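Local coordinates for protein laccase (Botrytis aclada, PDB 3SQR) that probably oxidises phenolic substrates such as hydroquinones at the expense of dioxygen, using bound copper ions, and thereby probably helps to degrade lignin and detoxify products derived from it, at residues T164-S169 and L173-G178; A221-E226 and I528-S533; L303-G306 and R310-V313. One frame throughout, in Å; residues are numbered along the deposited sequence.

How the contacts relate
Along the chain contact 1 (164-169 with 173-178) comes first, then 221-226 of contact 2, then both segments of contact 3, and last 528-533, the second half of contact 2. Each contact belongs to a different part of the three-domain multicopper oxidase: contact 1 to the first cupredoxin domain, contact 3 to the second, while contact 2 joins the second to the third. The centres of contacts 1 and 2 are about 14 Å apart, and they touch where L173, in the turn after the strand carrying H168, packs on helix 529-533, which carries H531 of the type 1 site. Contact 3 lies about 17 Å from contact 1, centre to centre, and meets it through R310 and D312, which reach T164 on strand 163-169.

Contact 1: residues T164-S169 and L173-G178; sequences TTWYHS and LQYGDG. With CU (copper (II) ion), chain F.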
ATOM      1  N   THR A 164      -2.218  -1.092  11.010  1.00 19.02           N
ATOM      2  CA  THR A 164      -0.989  -1.173  10.251  1.00 18.47           C
ATOM      3  C   THR A 164      -1.117  -0.583   8.876  1.00 18.84           C
ATOM      4  O   THR A 164      -1.942  -0.989   8.054  1.00 19.46           O
ATOM      5  CB  THR A 164      -0.624  -2.664  10.060  1.00 21.21           C
ATOM      6  OG1 THR A 164      -0.515  -3.286  11.350  1.00 21.26           O
ATOM      7  CG2 THR A 164       0.671  -2.815   9.300  1.00 18.79           C
ATOM      8  N   THR A 165      -0.209   0.321   8.608  1.00 20.70           N
ATOM      9  CA  THR A 165      -0.058   0.773   7.242  1.00 19.93           C
ATOM     10  C   THR A 165       1.374   1.193   7.018  1.00 19.86           C
ATOM     11  O   THR A 165       2.289   0.808   7.764  1.00 20.93           O
ATOM     12  CB  THR A 165      -1.133   1.805   6.812  1.00 20.84           C
ATOM     13  OG1 THR A 165      -1.109   1.868   5.389  1.00 20.16           O
ATOM     14  CG2 THR A 165      -0.904   3.197   7.472  1.00 18.38           C
ATOM     15  N   TRP A 166       1.565   1.952   5.946  1.00 20.52           N
ATOM     16  CA  TRP A 166       2.884   2.303   5.507  1.00 19.68           C
ATOM     17  C   TRP A 166       2.760   3.643   4.820  1.00 21.08           C
ATOM     18  O   TRP A 166       1.675   4.028   4.440  1.00 20.71           O
ATOM     19  CB  TRP A 166       3.476   1.244   4.596  1.00 20.90           C
ATOM     20  CG  TRP A 166       2.732   0.879   3.323  1.00 19.54           C
ATOM     21  CD1 TRP A 166       1.397   0.515   3.192  1.00 21.22           C
ATOM     22  CD2 TRP A 166       3.298   0.741   2.021  1.00 22.00           C
ATOM     23  NE1 TRP A 166       1.148   0.137   1.887  1.00 23.68           N
ATOM     24  CE2 TRP A 166       2.281   0.300   1.147  1.00 22.70           C
ATOM     25  CE3 TRP A 166       4.566   0.959   1.499  1.00 18.88           C
ATOM     26  CZ2 TRP A 166       2.500   0.137  -0.234  1.00 22.48           C
ATOM     27  CZ3 TRP A 166       4.819   0.762   0.156  1.00 18.66           C
ATOM     28  CH2 TRP A 166       3.788   0.362  -0.723  1.00 20.77           C
ATOM     29  N   TYR A 167       3.880   4.323   4.701  1.00 20.32           N
ATOM     30  CA  TYR A 167       3.913   5.577   3.916  1.00 20.48           C
ATOM     31  C   TYR A 167       4.912   5.341   2.828  1.00 21.08           C
ATOM     32  O   TYR A 167       5.902   4.607   3.010  1.00 20.14           O
ATOM     33  CB  TYR A 167       4.266   6.784   4.775  1.00 20.25           C
ATOM     34  CG  TYR A 167       5.616   6.742   5.420  1.00 20.67           C
ATOM     35  CD1 TYR A 167       5.855   6.030   6.555  1.00 22.35           C
ATOM     36  CD2 TYR A 167       6.681   7.481   4.895  1.00 19.34           C
ATOM     37  CE1 TYR A 167       7.130   6.024   7.162  1.00 22.09           C
ATOM     38  CE2 TYR A 167       7.927   7.475   5.485  1.00 21.63           C
ATOM     39  CZ  TYR A 167       8.153   6.723   6.618  1.00 23.83           C
ATOM     40  OH  TYR A 167       9.389   6.719   7.150  1.00 24.83           O
ATOM     41  N   HIS A 168       4.724   6.009   1.675  1.00 20.13           N
ATOM     42  CA  HIS A 168       5.641   5.756   0.608  1.00 20.10           C
ATOM     43  C   HIS A 168       5.574   6.854  -0.394  1.00 20.27           C
ATOM     44  O   HIS A 168       4.587   7.525  -0.497  1.00 21.43           O
ATOM     45  CB  HIS A 168       5.383   4.434  -0.087  1.00 19.57           C
ATOM     46  CG  HIS A 168       3.994   4.262  -0.654  1.00 19.47           C
ATOM     47  ND1 HIS A 168       3.634   4.701  -1.913  1.00 21.29           N
ATOM     48  CD2 HIS A 168       2.922   3.596  -0.167  1.00 22.12           C
ATOM     49  CE1 HIS A 168       2.369   4.358  -2.141  1.00 24.74           C
ATOM     50  NE2 HIS A 168       1.928   3.652  -1.105  1.00 22.62           N
ATOM     51  N   SER A 169       6.622   6.998  -1.156  1.00 20.84           N
ATOM     52  CA  SER A 169       6.497   7.953  -2.270  1.00 21.48           C
ATOM     53  C   SER A 169       5.416   7.507  -3.224  1.00 20.82           C
ATOM     54  O   SER A 169       5.278   6.322  -3.503  1.00 23.13           O
ATOM     55  CB  SER A 169       7.800   8.089  -3.031  1.00 22.58           C
ATOM     56  OG  SER A 169       7.569   8.888  -4.195  1.00 22.92           O
ATOM     57  N   LEU A 173       8.208   5.677  -9.711  1.00 25.87           N
ATOM     58  CA  LEU A 173       8.553   4.347  -9.167  1.00 25.84           C
ATOM     59  C   LEU A 173       9.375   4.387  -7.907  1.00 25.13           C
ATOM     60  O   LEU A 173       9.923   3.374  -7.506  1.00 24.39           O
ATOM     61  CB  LEU A 173       9.357   3.556 -10.226  1.00 26.80           C
ATOM     62  CG  LEU A 173       8.671   3.296 -11.553  1.00 25.82           C
ATOM     63  CD1 LEU A 173       9.744   2.812 -12.597  1.00 26.95           C
ATOM     64  CD2 LEU A 173       7.623   2.232 -11.373  1.00 23.91           C
ATOM     65  N   GLN A 174       9.439   5.542  -7.257  1.00 24.83           N
ATOM     66  CA  GLN A 174      10.429   5.724  -6.178  1.00 23.83           C
ATOM     67  C   GLN A 174      10.305   4.731  -5.071  1.00 22.27           C
ATOM     68  O   GLN A 174      11.289   4.370  -4.500  1.00 22.71           O
ATOM     69  CB  GLN A 174      10.349   7.093  -5.563  1.00 23.84           C
ATOM     70  CG  GLN A 174      10.849   8.182  -6.504  1.00 25.50           C
ATOM     71  CD  GLN A 174      10.717   9.599  -5.938  1.00 26.44           C
ATOM     72  OE1 GLN A 174       9.866   9.882  -5.116  1.00 24.30           O
ATOM     73  NE2 GLN A 174      11.552  10.546  -6.451  1.00 25.02           N
ATOM     74  N   TYR A 175       9.098   4.307  -4.733  1.00 22.92           N
ATOM     75  CA  TYR A 175       9.049   3.368  -3.590  1.00 22.16           C
ATOM     76  C   TYR A 175       9.688   2.040  -3.929  1.00 21.42           C
ATOM     77  O   TYR A 175      10.069   1.255  -3.016  1.00 22.12           O
ATOM     78  CB  TYR A 175       7.640   3.213  -2.954  1.00 23.11           C
ATOM     79  CG  TYR A 175       6.717   2.208  -3.610  1.00 23.37           C
ATOM     80  CD1 TYR A 175       6.829   0.891  -3.333  1.00 24.24           C
ATOM     81  CD2 TYR A 175       5.775   2.587  -4.534  1.00 31.66           C
ATOM     82  CE1 TYR A 175       6.039  -0.046  -3.886  1.00 27.31           C
ATOM     83  CE2 TYR A 175       4.934   1.608  -5.134  1.00 31.11           C
ATOM     84  CZ  TYR A 175       5.073   0.314  -4.785  1.00 30.73           C
ATOM     85  OH  TYR A 175       4.308  -0.718  -5.316  1.00 36.12           O
ATOM     86  N   GLY A 176       9.869   1.766  -5.220  1.00 22.45           N
ATOM     87  CA  GLY A 176      10.622   0.603  -5.662  1.00 23.59           C
ATOM     88  C   GLY A 176      12.087   0.611  -5.320  1.00 24.62           C
ATOM     89  O   GLY A 176      12.743  -0.451  -5.285  1.00 25.51           O
ATOM     90  N   ASP A 177      12.597   1.812  -5.092  1.00 25.61           N
ATOM     91  CA  ASP A 177      13.998   1.990  -4.755  1.00 23.73           C
ATOM     92  C   ASP A 177      14.173   2.167  -3.243  1.00 24.61           C
ATOM     93  O   ASP A 177      15.229   2.564  -2.779  1.00 24.05           O
ATOM     94  CB  ASP A 177      14.585   3.148  -5.515  1.00 24.03           C
ATOM     95  CG  ASP A 177      15.064   2.767  -6.930  1.00 21.05           C
ATOM     96  OD1 ASP A 177      15.019   1.559  -7.304  1.00 25.76           O
ATOM     97  OD2 ASP A 177      15.587   3.713  -7.616  1.00 27.84           O
ATOM     98  N   GLY A 178      13.133   1.871  -2.488  1.00 24.14           N
ATOM     99  CA  GLY A 178      13.198   1.826  -1.029  1.00 22.80           C
ATOM    100  C   GLY A 178      12.485   2.950  -0.293  1.00 22.50           C
ATOM    101  O   GLY A 178      12.606   3.011   0.938  1.00 22.12           O
TER
HETATM  102 CU    CU F 546       0.231   2.610  -1.292  0.80 27.45          CU
HETATM  103  O   HOH W   1       6.802   5.590  -5.701  1.00 26.13           O
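W166 presents the edge of its indole to the face of Y175, a T-shaped pair with planes at 82° that belongs, with H168, to an aromatic cluster beside the trinuclear copper site of the multicopper oxidase. The outermost indole carbon, W166 CH2, lies 3.9 Å from Y175 CE1, over the rim of the phenol rather than its middle. H168 runs alongside the tyrosine, pointing the same way, and CB of H168 meets CB of Y175 at 3.8 Å. Its ring also lies against the indole, with H168 CD2 over one face of W166. At the far end of that imidazole, H168 NE2 binds copper at 2.0 Å; H126 and H527 complete the histidine ligands. The other nitrogen, H168 ND1, gives a nearly straight bond of 2.8 Å to S169 O, in the plane of its own ring but well above the carbonyl plane, which, with the copper bond, helps fix the ring's rotation. Farther out, one water bridges S169 O and Y175 N, accepting from the latter, while the phenol's polar end finds G271. S169 OG, placed anti to its backbone N (chi1 173°), donates to a lone pair of Q174 OE1, 2.7 Å away.

Contact 2: residues A221-E226 and I528-S533; sequences APPALE and IAWHAS. With CU (copper (II) ion), chain D.
With chi1 at -47°, the indole of W530 leans out beside its backbone N, away from helix 529-533, and meets P222 and P223. H531, next along, has ND1 swung anti to CA (chi2 -178°), which, with chi1 -65°, brings it onto the copper. P222 slides past the tryptophan at its five-membered ring, where P222 CB comes within 3.5 Å of W530 CD1. P223 arrives from the opposite direction and puts P223 CD above the indole plane near its rim, 3.8 Å from W530 CZ2. The indole N-H is satisfied in its own plane by a water, which accepts from W530 NE1 at 2.8 Å and donates a hydrogen bond to P223 O at 2.7 Å, so the proline segment holds the tryptophan by both carbon and polar contacts. Just before the helix, at its N-cap position, I528 lays CG2 over the centre of the H531 imidazole, 3.7 Å above its plane. P222 CG approaches that ring only distantly, 4.5 Å from H531 NE2. H531 ND1 binds copper at 2.0 Å, and H463 and C526 supply the other two protein ligands. A loop of the second domain thus packs beside the His-Cys-His type 1 copper site, the cupredoxin mononuclear centre, carried by the third domain.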
ATOM      1  N   ALA A 221       6.480  -6.003 -20.250  1.00 31.18           N
ATOM      2  CA  ALA A 221       6.707  -7.145 -19.370  1.00 30.19           C
ATOM      3  C   ALA A 221       7.494  -6.644 -18.152  1.00 30.45           C
ATOM      4  O   ALA A 221       8.542  -6.117 -18.310  1.00 29.98           O
ATOM      5  CB  ALA A 221       7.497  -8.189 -20.092  1.00 30.75           C
ATOM      6  N   PRO A 222       6.974  -6.847 -16.937  1.00 30.45           N
ATOM      7  CA  PRO A 222       7.771  -6.509 -15.769  1.00 30.62           C
ATOM      8  C   PRO A 222       9.019  -7.403 -15.736  1.00 30.50           C
ATOM      9  O   PRO A 222       8.931  -8.576 -16.017  1.00 30.93           O
ATOM     10  CB  PRO A 222       6.850  -6.868 -14.615  1.00 29.10           C
ATOM     11  CG  PRO A 222       5.495  -6.607 -15.142  1.00 31.07           C
ATOM     12  CD  PRO A 222       5.632  -7.285 -16.534  1.00 31.14           C
ATOM     13  N   PRO A 223      10.181  -6.818 -15.455  1.00 30.19           N
ATOM     14  CA  PRO A 223      11.347  -7.695 -15.330  1.00 30.14           C
ATOM     15  C   PRO A 223      11.318  -8.605 -14.100  1.00 28.58           C
ATOM     16  O   PRO A 223      10.731  -8.232 -13.085  1.00 30.20           O
ATOM     17  CB  PRO A 223      12.509  -6.716 -15.194  1.00 30.92           C
ATOM     18  CG  PRO A 223      11.931  -5.488 -14.636  1.00 32.61           C
ATOM     19  CD  PRO A 223      10.507  -5.397 -15.266  1.00 29.40           C
ATOM     20  N   ALA A 224      11.939  -9.772 -14.211  1.00 28.87           N
ATOM     21  CA  ALA A 224      12.273 -10.595 -13.049  1.00 26.80           C
ATOM     22  C   ALA A 224      13.373  -9.837 -12.317  1.00 28.22           C
ATOM     23  O   ALA A 224      14.403  -9.472 -12.909  1.00 27.01           O
ATOM     24  CB  ALA A 224      12.762 -11.969 -13.439  1.00 27.82           C
ATOM     25  N   LEU A 225      13.103  -9.501 -11.057  1.00 25.75           N
ATOM     26  CA  LEU A 225      14.111  -8.800 -10.252  1.00 25.25           C
ATOM     27  C   LEU A 225      15.006  -9.800  -9.596  1.00 25.45           C
ATOM     28  O   LEU A 225      14.736 -11.022  -9.523  1.00 25.84           O
ATOM     29  CB  LEU A 225      13.428  -7.875  -9.226  1.00 25.38           C
ATOM     30  CG  LEU A 225      12.513  -6.827  -9.845  1.00 23.88           C
ATOM     31  CD1 LEU A 225      11.933  -5.915  -8.798  1.00 22.10           C
ATOM     32  CD2 LEU A 225      13.204  -6.028 -10.958  1.00 27.30           C
ATOM     33  N   GLU A 226      16.111  -9.284  -9.067  1.00 26.20           N
ATOM     34  CA  GLU A 226      17.203 -10.184  -8.676  1.00 26.41           C
ATOM     35  C   GLU A 226      17.002 -10.870  -7.376  1.00 25.99           C
ATOM     36  O   GLU A 226      17.520 -11.947  -7.142  1.00 25.84           O
ATOM     37  CB  GLU A 226      18.485  -9.388  -8.622  1.00 27.68           C
ATOM     38  CG  GLU A 226      19.064  -9.000  -9.963  1.00 26.59           C
ATOM     39  CD  GLU A 226      18.324  -7.878 -10.714  1.00 32.04           C
ATOM     40  OE1 GLU A 226      17.632  -7.055 -10.091  1.00 29.13           O
ATOM     41  OE2 GLU A 226      18.372  -7.852 -11.963  1.00 35.70           O
ATOM     42  N   ILE A 528       0.626  -2.281  -8.551  1.00 22.63           N
ATOM     43  CA  ILE A 528       1.821  -2.820  -9.204  1.00 21.03           C
ATOM     44  C   ILE A 528       2.486  -1.581  -9.832  1.00 21.37           C
ATOM     45  O   ILE A 528       1.863  -0.887 -10.649  1.00 22.54           O
ATOM     46  CB  ILE A 528       1.481  -3.873 -10.251  1.00 19.33           C
ATOM     47  CG1 ILE A 528       0.913  -5.140  -9.613  1.00 22.35           C
ATOM     48  CG2 ILE A 528       2.776  -4.181 -11.113  1.00 22.32           C
ATOM     49  CD1 ILE A 528       0.275  -6.156 -10.622  1.00 22.74           C
ATOM     50  N   ALA A 529       3.680  -1.236  -9.369  1.00 21.37           N
ATOM     51  CA  ALA A 529       4.243   0.032  -9.683  1.00 22.75           C
ATOM     52  C   ALA A 529       4.375   0.225 -11.183  1.00 22.66           C
ATOM     53  O   ALA A 529       4.100   1.312 -11.665  1.00 21.90           O
ATOM     54  CB  ALA A 529       5.637   0.242  -8.962  1.00 23.61           C
ATOM     55  N   TRP A 530       4.780  -0.827 -11.901  1.00 22.25           N
ATOM     56  CA  TRP A 530       4.821  -0.723 -13.353  1.00 23.67           C
ATOM     57  C   TRP A 530       3.480  -0.352 -13.933  1.00 23.24           C
ATOM     58  O   TRP A 530       3.460   0.497 -14.838  1.00 23.10           O
ATOM     59  CB  TRP A 530       5.313  -1.994 -14.005  1.00 23.89           C
ATOM     60  CG  TRP A 530       6.549  -2.585 -13.404  1.00 22.60           C
ATOM     61  CD1 TRP A 530       6.672  -3.797 -12.852  1.00 25.85           C
ATOM     62  CD2 TRP A 530       7.854  -1.991 -13.372  1.00 23.47           C
ATOM     63  NE1 TRP A 530       7.964  -4.022 -12.475  1.00 27.22           N
ATOM     64  CE2 TRP A 530       8.708  -2.929 -12.820  1.00 25.71           C
ATOM     65  CE3 TRP A 530       8.389  -0.798 -13.880  1.00 26.08           C
ATOM     66  CZ2 TRP A 530      10.076  -2.695 -12.675  1.00 27.00           C
ATOM     67  CZ3 TRP A 530       9.717  -0.560 -13.731  1.00 28.28           C
ATOM     68  CH2 TRP A 530      10.538  -1.514 -13.119  1.00 23.08           C
ATOM     69  N   HIS A 531       2.401  -0.948 -13.416  1.00 23.55           N
ATOM     70  CA  HIS A 531       1.056  -0.732 -13.972  1.00 24.19           C
ATOM     71  C   HIS A 531       0.571   0.663 -13.653  1.00 24.17           C
ATOM     72  O   HIS A 531       0.033   1.349 -14.523  1.00 26.23           O
ATOM     73  CB  HIS A 531       0.085  -1.786 -13.455  1.00 24.59           C
ATOM     74  CG  HIS A 531       0.430  -3.174 -13.914  1.00 24.05           C
ATOM     75  ND1 HIS A 531      -0.323  -4.269 -13.613  1.00 23.18           N
ATOM     76  CD2 HIS A 531       1.486  -3.637 -14.635  1.00 23.53           C
ATOM     77  CE1 HIS A 531       0.226  -5.345 -14.148  1.00 24.49           C
ATOM     78  NE2 HIS A 531       1.319  -4.979 -14.796  1.00 23.56           N
ATOM     79  N   ALA A 532       0.834   1.126 -12.443  1.00 24.29           N
ATOM     80  CA  ALA A 532       0.555   2.511 -12.103  1.00 23.05           C
ATOM     81  C   ALA A 532       1.257   3.465 -13.027  1.00 23.41           C
ATOM     82  O   ALA A 532       0.666   4.408 -13.551  1.00 22.46           O
ATOM     83  CB  ALA A 532       0.935   2.798 -10.582  1.00 24.14           C
ATOM     84  N   SER A 533       2.541   3.222 -13.243  1.00 23.61           N
ATOM     85  CA  SER A 533       3.351   4.070 -14.122  1.00 23.55           C
ATOM     86  C   SER A 533       2.881   4.026 -15.601  1.00 23.59           C
ATOM     87  O   SER A 533       2.977   5.059 -16.326  1.00 24.83           O
ATOM     88  CB  SER A 533       4.784   3.652 -14.041  1.00 23.27           C
ATOM     89  OG  SER A 533       5.359   4.277 -12.919  1.00 24.17           O
TER
HETATM   90 CU    CU D 544      -1.948  -4.075 -12.422  1.00 25.39          CU
HETATM   91  O   HOH W   2       9.415  -6.250 -11.708  1.00 26.58           O

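Contact 3: residues L303-G306 and R310-V313; sequences LLIG and RYDV
L303 sets CD1 squarely over the ring of Y311, a CH-pi contact 3.8 Å from L303 CD1 to the ring centroid and only 3° off its normal. CG of L303 lies anti to the backbone N (chi1 -177°), and from there the side chain crosses the phenol obliquely with one methyl on the face. The second methyl supplies the aliphatic contacts: L303 CD2 lies 3.7 Å from Y311 CB and presses on V313 CG1 at 3.4 Å, closer than carbons usually pack. I305 adds CG1, sliding past the tyrosine in the opposite direction to reach Y311 CD2 at 3.8 Å. These side chains fill the space between two sheets of a cupredoxin-type beta sandwich in the second domain, strand 303-305 being an outer strand of one sheet and 310-316 an inner strand of the other. The short segments point nearly opposite ways, 155° between their N-to-C directions, with no direct hydrogen bond across. Polar contact goes instead through a water in the plane of the phenol, which accepts from Y311 OH at 2.6 Å and donates to L304 O at 2.7 Å. R499 donates to the same hydroxyl oxygen, giving it a second partner, while Y311 CE2 brushes L304 O at 3.4 Å.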
ATOM      1  N   LEU A 303      -1.290 -16.907   4.035  1.00 25.05           N
ATOM      2  CA  LEU A 303      -2.044 -15.630   3.968  1.00 24.42           C
ATOM      3  C   LEU A 303      -1.640 -14.915   2.670  1.00 23.20           C
ATOM      4  O   LEU A 303      -0.458 -14.475   2.512  1.00 23.61           O
ATOM      5  CB  LEU A 303      -1.673 -14.819   5.190  1.00 26.08           C
ATOM      6  CG  LEU A 303      -2.333 -13.461   5.443  1.00 25.90           C
ATOM      7  CD1 LEU A 303      -3.824 -13.527   5.239  1.00 25.84           C
ATOM      8  CD2 LEU A 303      -1.978 -12.922   6.811  1.00 27.23           C
ATOM      9  N   LEU A 304      -2.600 -14.843   1.750  1.00 22.50           N
ATOM     10  CA  LEU A 304      -2.429 -14.258   0.448  1.00 21.79           C
ATOM     11  C   LEU A 304      -2.386 -12.750   0.653  1.00 22.67           C
ATOM     12  O   LEU A 304      -3.251 -12.219   1.331  1.00 22.76           O
ATOM     13  CB  LEU A 304      -3.549 -14.634  -0.496  1.00 22.35           C
ATOM     14  CG  LEU A 304      -3.604 -16.123  -0.906  1.00 20.54           C
ATOM     15  CD1 LEU A 304      -5.015 -16.473  -1.452  1.00 21.62           C
ATOM     16  CD2 LEU A 304      -2.537 -16.378  -1.930  1.00 23.76           C
ATOM     17  N   ILE A 305      -1.385 -12.090   0.090  1.00 22.43           N
ATOM     18  CA  ILE A 305      -1.247 -10.650   0.328  1.00 21.66           C
ATOM     19  C   ILE A 305      -0.834 -10.001  -0.943  1.00 20.59           C
ATOM     20  O   ILE A 305       0.264 -10.262  -1.513  1.00 22.29           O
ATOM     21  CB  ILE A 305      -0.217 -10.252   1.420  1.00 22.23           C
ATOM     22  CG1 ILE A 305      -0.314 -11.100   2.684  1.00 26.34           C
ATOM     23  CG2 ILE A 305      -0.346  -8.720   1.746  1.00 21.99           C
ATOM     24  CD1 ILE A 305       0.791 -10.815   3.705  1.00 27.59           C
ATOM     25  N   GLY A 306      -1.734  -9.198  -1.480  1.00 20.88           N
ATOM     26  CA  GLY A 306      -1.396  -8.337  -2.599  1.00 21.20           C
ATOM     27  C   GLY A 306      -0.697  -7.021  -2.280  1.00 21.36           C
ATOM     28  O   GLY A 306      -0.574  -6.645  -1.156  1.00 22.73           O
ATOM     29  N   ARG A 310      -2.246  -4.999   3.873  1.00 19.71           N
ATOM     30  CA  ARG A 310      -1.715  -5.259   5.175  1.00 20.97           C
ATOM     31  C   ARG A 310      -2.589  -6.275   5.769  1.00 21.40           C
ATOM     32  O   ARG A 310      -3.763  -6.317   5.456  1.00 20.55           O
ATOM     33  CB  ARG A 310      -1.678  -4.030   6.116  1.00 22.41           C
ATOM     34  CG  ARG A 310      -0.693  -2.993   5.670  1.00 19.50           C
ATOM     35  CD  ARG A 310      -1.248  -2.119   4.606  1.00 20.33           C
ATOM     36  NE  ARG A 310      -2.259  -1.250   5.152  1.00 18.05           N
ATOM     37  CZ  ARG A 310      -3.245  -0.675   4.452  1.00 20.95           C
ATOM     38  NH1 ARG A 310      -3.435  -0.951   3.181  1.00 21.48           N
ATOM     39  NH2 ARG A 310      -4.067   0.156   5.073  1.00 22.00           N
ATOM     40  N   TYR A 311      -1.983  -7.110   6.600  1.00 22.30           N
ATOM     41  CA  TYR A 311      -2.741  -7.943   7.527  1.00 21.58           C
ATOM     42  C   TYR A 311      -2.066  -7.882   8.845  1.00 21.89           C
ATOM     43  O   TYR A 311      -0.819  -7.921   8.941  1.00 21.71           O
ATOM     44  CB  TYR A 311      -2.782  -9.368   7.033  1.00 22.11           C
ATOM     45  CG  TYR A 311      -3.725  -9.604   5.896  1.00 20.05           C
ATOM     46  CD1 TYR A 311      -5.087  -9.779   6.114  1.00 23.50           C
ATOM     47  CD2 TYR A 311      -3.266  -9.605   4.594  1.00 20.58           C
ATOM     48  CE1 TYR A 311      -5.932 -10.009   5.071  1.00 22.24           C
ATOM     49  CE2 TYR A 311      -4.114  -9.850   3.538  1.00 20.07           C
ATOM     50  CZ  TYR A 311      -5.443 -10.042   3.774  1.00 20.56           C
ATOM     51  OH  TYR A 311      -6.270 -10.281   2.759  1.00 23.01           O
ATOM     52  N   ASP A 312      -2.875  -7.929   9.890  1.00 21.57           N
ATOM     53  CA  ASP A 312      -2.363  -8.063  11.216  1.00 22.62           C
ATOM     54  C   ASP A 312      -2.764  -9.498  11.582  1.00 23.47           C
ATOM     55  O   ASP A 312      -3.908  -9.919  11.367  1.00 24.22           O
ATOM     56  CB  ASP A 312      -2.990  -7.131  12.222  1.00 22.21           C
ATOM     57  CG  ASP A 312      -2.508  -5.712  12.106  1.00 24.68           C
ATOM     58  OD1 ASP A 312      -2.977  -5.084  11.179  1.00 24.01           O
ATOM     59  OD2 ASP A 312      -1.699  -5.232  12.929  1.00 23.98           O
ATOM     60  N   VAL A 313      -1.765 -10.219  12.068  1.00 23.99           N
ATOM     61  CA  VAL A 313      -1.985 -11.590  12.577  1.00 22.73           C
ATOM     62  C   VAL A 313      -1.385 -11.761  13.953  1.00 23.79           C
ATOM     63  O   VAL A 313      -0.411 -11.174  14.333  1.00 22.55           O
ATOM     64  CB  VAL A 313      -1.398 -12.637  11.589  1.00 23.61           C
ATOM     65  CG1 VAL A 313      -1.966 -12.428  10.175  1.00 24.48           C
ATOM     66  CG2 VAL A 313       0.177 -12.516  11.576  1.00 22.36           C
TER
HETATM   67  O   HOH W   3      -5.318 -10.720   0.429  1.00 23.64           O